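Local coordinates for protein MAU2 chromatid cohesion factor homolog (Saccharomyces cerevisiae, PDB 4XDN) that takes part in sister chromatid cohesion, forming with SCC2 the complex required for cohesin to associate with chromosomes, at residues 250-253 with 254-257; 309-312 with 313-317. All coordinates share one frame; numbering follows the deposited sequence.

Interaction 1: residues 250-253 with 254-257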
# COMPACT_ATOMS: atom_id res chain seq x y z
N PRO A 250 -22.08 -5.25 -2.50
CA PRO A 250 -21.50 -4.92 -1.19
C PRO A 250 -19.99 -5.11 -1.12
O PRO A 250 -19.32 -4.39 -0.38
CB PRO A 250 -22.22 -5.89 -0.25
CG PRO A 250 -22.65 -7.02 -1.10
CD PRO A 250 -22.96 -6.43 -2.44
N GLU A 251 -19.45 -6.06 -1.88
CA GLU A 251 -18.00 -6.30 -1.87
C GLU A 251 -17.25 -5.10 -2.44
O GLU A 251 -16.36 -4.55 -1.79
CB GLU A 251 -17.66 -7.56 -2.66
CG GLU A 251 -18.07 -8.86 -1.98
CD GLU A 251 -19.55 -9.16 -2.11
OE1 GLU A 251 -20.13 -8.90 -3.19
OE2 GLU A 251 -20.14 -9.66 -1.13
N LEU A 252 -17.61 -4.69 -3.65
CA LEU A 252 -16.92 -3.58 -4.31
C LEU A 252 -17.18 -2.26 -3.59
O LEU A 252 -16.33 -1.36 -3.61
CB LEU A 252 -17.35 -3.48 -5.77
CG LEU A 252 -16.86 -4.60 -6.70
CD1 LEU A 252 -17.46 -4.43 -8.09
CD2 LEU A 252 -15.34 -4.64 -6.77
N TYR A 253 -18.34 -2.13 -2.96
CA TYR A 253 -18.65 -0.90 -2.24
C TYR A 253 -17.80 -0.78 -0.98
O TYR A 253 -17.41 0.31 -0.58
CB TYR A 253 -20.13 -0.83 -1.87
CG TYR A 253 -20.57 0.56 -1.47
CD1 TYR A 253 -20.90 1.51 -2.44
CD2 TYR A 253 -20.65 0.94 -0.14
CE1 TYR A 253 -21.29 2.79 -2.08
CE2 TYR A 253 -21.04 2.21 0.23
CZ TYR A 253 -21.36 3.13 -0.75
OH TYR A 253 -21.76 4.40 -0.39
N ALA A 254 -17.50 -1.92 -0.35
CA ALA A 254 -16.60 -1.93 0.80
C ALA A 254 -15.23 -1.41 0.39
O ALA A 254 -14.55 -0.73 1.15
CB ALA A 254 -16.49 -3.33 1.38
N TRP A 255 -14.84 -1.74 -0.84
CA TRP A 255 -13.58 -1.28 -1.41
C TRP A 255 -13.63 0.22 -1.63
O TRP A 255 -12.65 0.92 -1.39
CB TRP A 255 -13.29 -2.02 -2.72
CG TRP A 255 -11.93 -1.78 -3.29
CD1 TRP A 255 -10.85 -1.23 -2.66
CD2 TRP A 255 -11.50 -2.10 -4.62
NE1 TRP A 255 -9.78 -1.19 -3.51
CE2 TRP A 255 -10.15 -1.71 -4.72
CE3 TRP A 255 -12.12 -2.68 -5.73
CZ2 TRP A 255 -9.41 -1.88 -5.90
CZ3 TRP A 255 -11.39 -2.84 -6.90
CH2 TRP A 255 -10.05 -2.44 -6.97
N LYS A 256 -14.77 0.71 -2.10
CA LYS A 256 -14.98 2.14 -2.28
C LYS A 256 -14.80 2.86 -0.95
O LYS A 256 -14.07 3.85 -0.87
CB LYS A 256 -16.37 2.41 -2.86
CG LYS A 256 -16.73 3.88 -3.00
CD LYS A 256 -18.06 4.18 -2.31
CE LYS A 256 -18.47 5.64 -2.47
NZ LYS A 256 -19.07 6.19 -1.22
N LEU A 257 -15.46 2.36 0.08
CA LEU A 257 -15.40 2.97 1.40
C LEU A 257 -13.98 2.94 1.96
O LEU A 257 -13.53 3.91 2.57
CB LEU A 257 -16.35 2.25 2.36
CG LEU A 257 -17.84 2.40 2.04
CD1 LEU A 257 -18.66 1.49 2.93
CD2 LEU A 257 -18.30 3.84 2.19
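Lys256 sets its CD over one face of the Tyr253 ring, while Leu257 leans on the same ring obliquely and Leu252 meets the Trp255 indole at an edge. The CD atom of Lys256 sits 3.9 Å from the centroid of the Tyr253 ring, a CH-pi contact displaced toward the rim on the CE1 side. Leu257 approaches the other long side of the phenol, its CD1 lying 3.7 Å from Tyr253 CE2. At the indole, Leu252 CD2 stands in the ring plane, 3.9 Å from Trp255 CE3. These are i to i+3 and i to i+4 neighbours at the start of helix 250-266, one helix of the largely helical array of this Scc4/Mau2 family member. Beneath them runs the regular i to i+4 bonding of the helix, with Leu257 N giving a nearly straight bond (164°) to Tyr253 O at 2.9 Å and Lys256 N bonding to Leu252 O at 3.0 Å. With CG anti to the backbone N in both Tyr253 (chi1 -164°) and Lys256 (chi1 176°), the two side chains run side by side in the same direction. Their polar ends meet in a weak hydrogen bond of 3.3 Å from Lys256 NZ to Tyr253 OH. The ammonium has a stronger partner in Glu260, with which it forms a salt bridge. Trp255 NE1 is bound by Asn223 of helix 212-228, which probably helps to fix the rotation of the indole.

Interaction 2: residues 309-312 with 313-317; sequences VELP and MIFHY
Phe315 turns one ring face to Leu311 and an edge to Val309. Its CB starts beside the Leu311 carbonyl, 3.3 Å from Leu311 O, and CG stays equally near that oxygen. CG lies anti to the carbonyl carbon of Phe315 and beside its backbone N (chi1 -69°), which turns the ring back toward Leu311. Leu311 CB sits over the ring centre, 3.7 Å from the centroid, in a CH-pi contact that brings it near CD1 and CE1. Leu311 N lies over that same face, nearest CD2 of Phe315 at 3.5 Å. Val309 O stands at the ring edge in its plane, 3.3 Å from Phe315 CE2. Phe315 CZ lies under Leu311 CB and has Val309 CG1 at 4.1 Å. The turn from strand 305-310 into the short helix 312-315 makes this possible: Leu311 is the N-cap residue, and its carbonyl oxygen is gripped twice. Phe315 N bonds to Leu311 O nearly along the C=O axis at 2.7 Å, and Ile314 N bonds to the same oxygen from above the carbonyl plane at 2.9 Å. One residue on, Pro312 CB lies over a face of the His316 ring. Val309 and Glu310 continue the small antiparallel sheet into a strand of the chain of another protein, probably the SCC2 partner.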
# COMPACT_ATOMS: atom_id res chain seq x y z
N VAL A 309 -13.83 -11.22 -9.19
CA VAL A 309 -12.89 -10.37 -8.46
C VAL A 309 -12.76 -10.85 -7.01
O VAL A 309 -13.76 -11.04 -6.32
CB VAL A 309 -13.34 -8.90 -8.47
CG1 VAL A 309 -12.34 -8.02 -7.72
CG2 VAL A 309 -13.52 -8.41 -9.90
N GLU A 310 -11.52 -11.05 -6.58
CA GLU A 310 -11.23 -11.49 -5.22
C GLU A 310 -10.35 -10.47 -4.50
O GLU A 310 -9.27 -10.12 -4.96
CB GLU A 310 -10.54 -12.86 -5.23
CG GLU A 310 -11.48 -14.01 -5.53
CD GLU A 310 -10.74 -15.33 -5.72
OE1 GLU A 310 -10.16 -15.53 -6.81
OE2 GLU A 310 -10.75 -16.15 -4.79
N LEU A 311 -10.85 -9.98 -3.37
CA LEU A 311 -10.11 -9.09 -2.48
C LEU A 311 -10.43 -9.49 -1.04
O LEU A 311 -11.23 -8.83 -0.37
CB LEU A 311 -10.49 -7.62 -2.74
CG LEU A 311 -9.46 -6.65 -3.34
CD1 LEU A 311 -9.97 -5.23 -3.15
CD2 LEU A 311 -8.07 -6.81 -2.73
N PRO A 312 -9.83 -10.60 -0.57
CA PRO A 312 -10.24 -11.19 0.70
C PRO A 312 -10.09 -10.27 1.92
O PRO A 312 -10.85 -10.43 2.87
CB PRO A 312 -9.32 -12.42 0.83
CG PRO A 312 -8.17 -12.14 -0.06
CD PRO A 312 -8.71 -11.33 -1.19
N MET A 313 -9.15 -9.33 1.88
CA MET A 313 -8.97 -8.40 3.00
C MET A 313 -10.13 -7.41 3.09
O MET A 313 -10.42 -6.87 4.16
CB MET A 313 -7.66 -7.63 2.86
CG MET A 313 -6.42 -8.50 2.84
SD MET A 313 -5.93 -9.09 4.46
CE MET A 313 -4.91 -10.49 3.98
N ILE A 314 -10.79 -7.18 1.96
CA ILE A 314 -11.84 -6.17 1.85
C ILE A 314 -13.22 -6.81 1.72
O ILE A 314 -14.21 -6.25 2.18
CB ILE A 314 -11.58 -5.24 0.63
CG1 ILE A 314 -10.18 -4.62 0.72
CG2 ILE A 314 -12.64 -4.16 0.53
CD1 ILE A 314 -9.94 -3.76 1.97
N PHE A 315 -13.27 -7.99 1.11
CA PHE A 315 -14.54 -8.65 0.82
C PHE A 315 -15.03 -9.51 1.99
O PHE A 315 -16.22 -9.82 2.08
CB PHE A 315 -14.42 -9.52 -0.43
CG PHE A 315 -14.27 -8.74 -1.71
CD1 PHE A 315 -14.16 -7.35 -1.70
CD2 PHE A 315 -14.24 -9.39 -2.93
CE1 PHE A 315 -14.02 -6.64 -2.88
CE2 PHE A 315 -14.10 -8.68 -4.11
CZ PHE A 315 -13.99 -7.31 -4.09
N HIS A 316 -14.12 -9.89 2.88
CA HIS A 316 -14.49 -10.64 4.08
C HIS A 316 -14.71 -9.69 5.26
O HIS A 316 -13.89 -8.81 5.51
CB HIS A 316 -13.42 -11.68 4.42
CG HIS A 316 -13.20 -12.70 3.34
ND1 HIS A 316 -13.80 -12.61 2.10
CD2 HIS A 316 -12.45 -13.82 3.32
CE1 HIS A 316 -13.42 -13.64 1.36
NE2 HIS A 316 -12.60 -14.39 2.08
N TYR A 317 -15.81 -9.89 5.98
CA TYR A 317 -16.23 -8.97 7.03
C TYR A 317 -15.20 -8.79 8.14
O TYR A 317 -14.88 -7.66 8.52
CB TYR A 317 -17.56 -9.43 7.63
CG TYR A 317 -18.03 -8.56 8.77
CD1 TYR A 317 -18.35 -7.22 8.57
CD2 TYR A 317 -18.17 -9.07 10.05
CE1 TYR A 317 -18.78 -6.42 9.61
CE2 TYR A 317 -18.61 -8.28 11.10
CZ TYR A 317 -18.91 -6.96 10.88
OH TYR A 317 -19.34 -6.16 11.91

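Overall arrangement
Interactions 1 and 2 come in series along the chain yet pack directly on one another, their centres about 9 Å apart. The segment 309-317 rests on the first turns of helix 250-266. Phe315 CE1 lies 3.3 Å from Glu251 O, so the ring that closes over Leu311 also abuts a carbonyl of the helix. Ile314 CG2 approaches Trp255 N to 3.5 Å, and Leu311 CD1 meets Trp255 CD2 of the indole at 3.8 Å. The chain of another protein packs on several residues of 309-314 and on Trp255: interaction 2 lies at the interface, and interaction 1 reaches it through Trp255, consistent with the complex formed with SCC2.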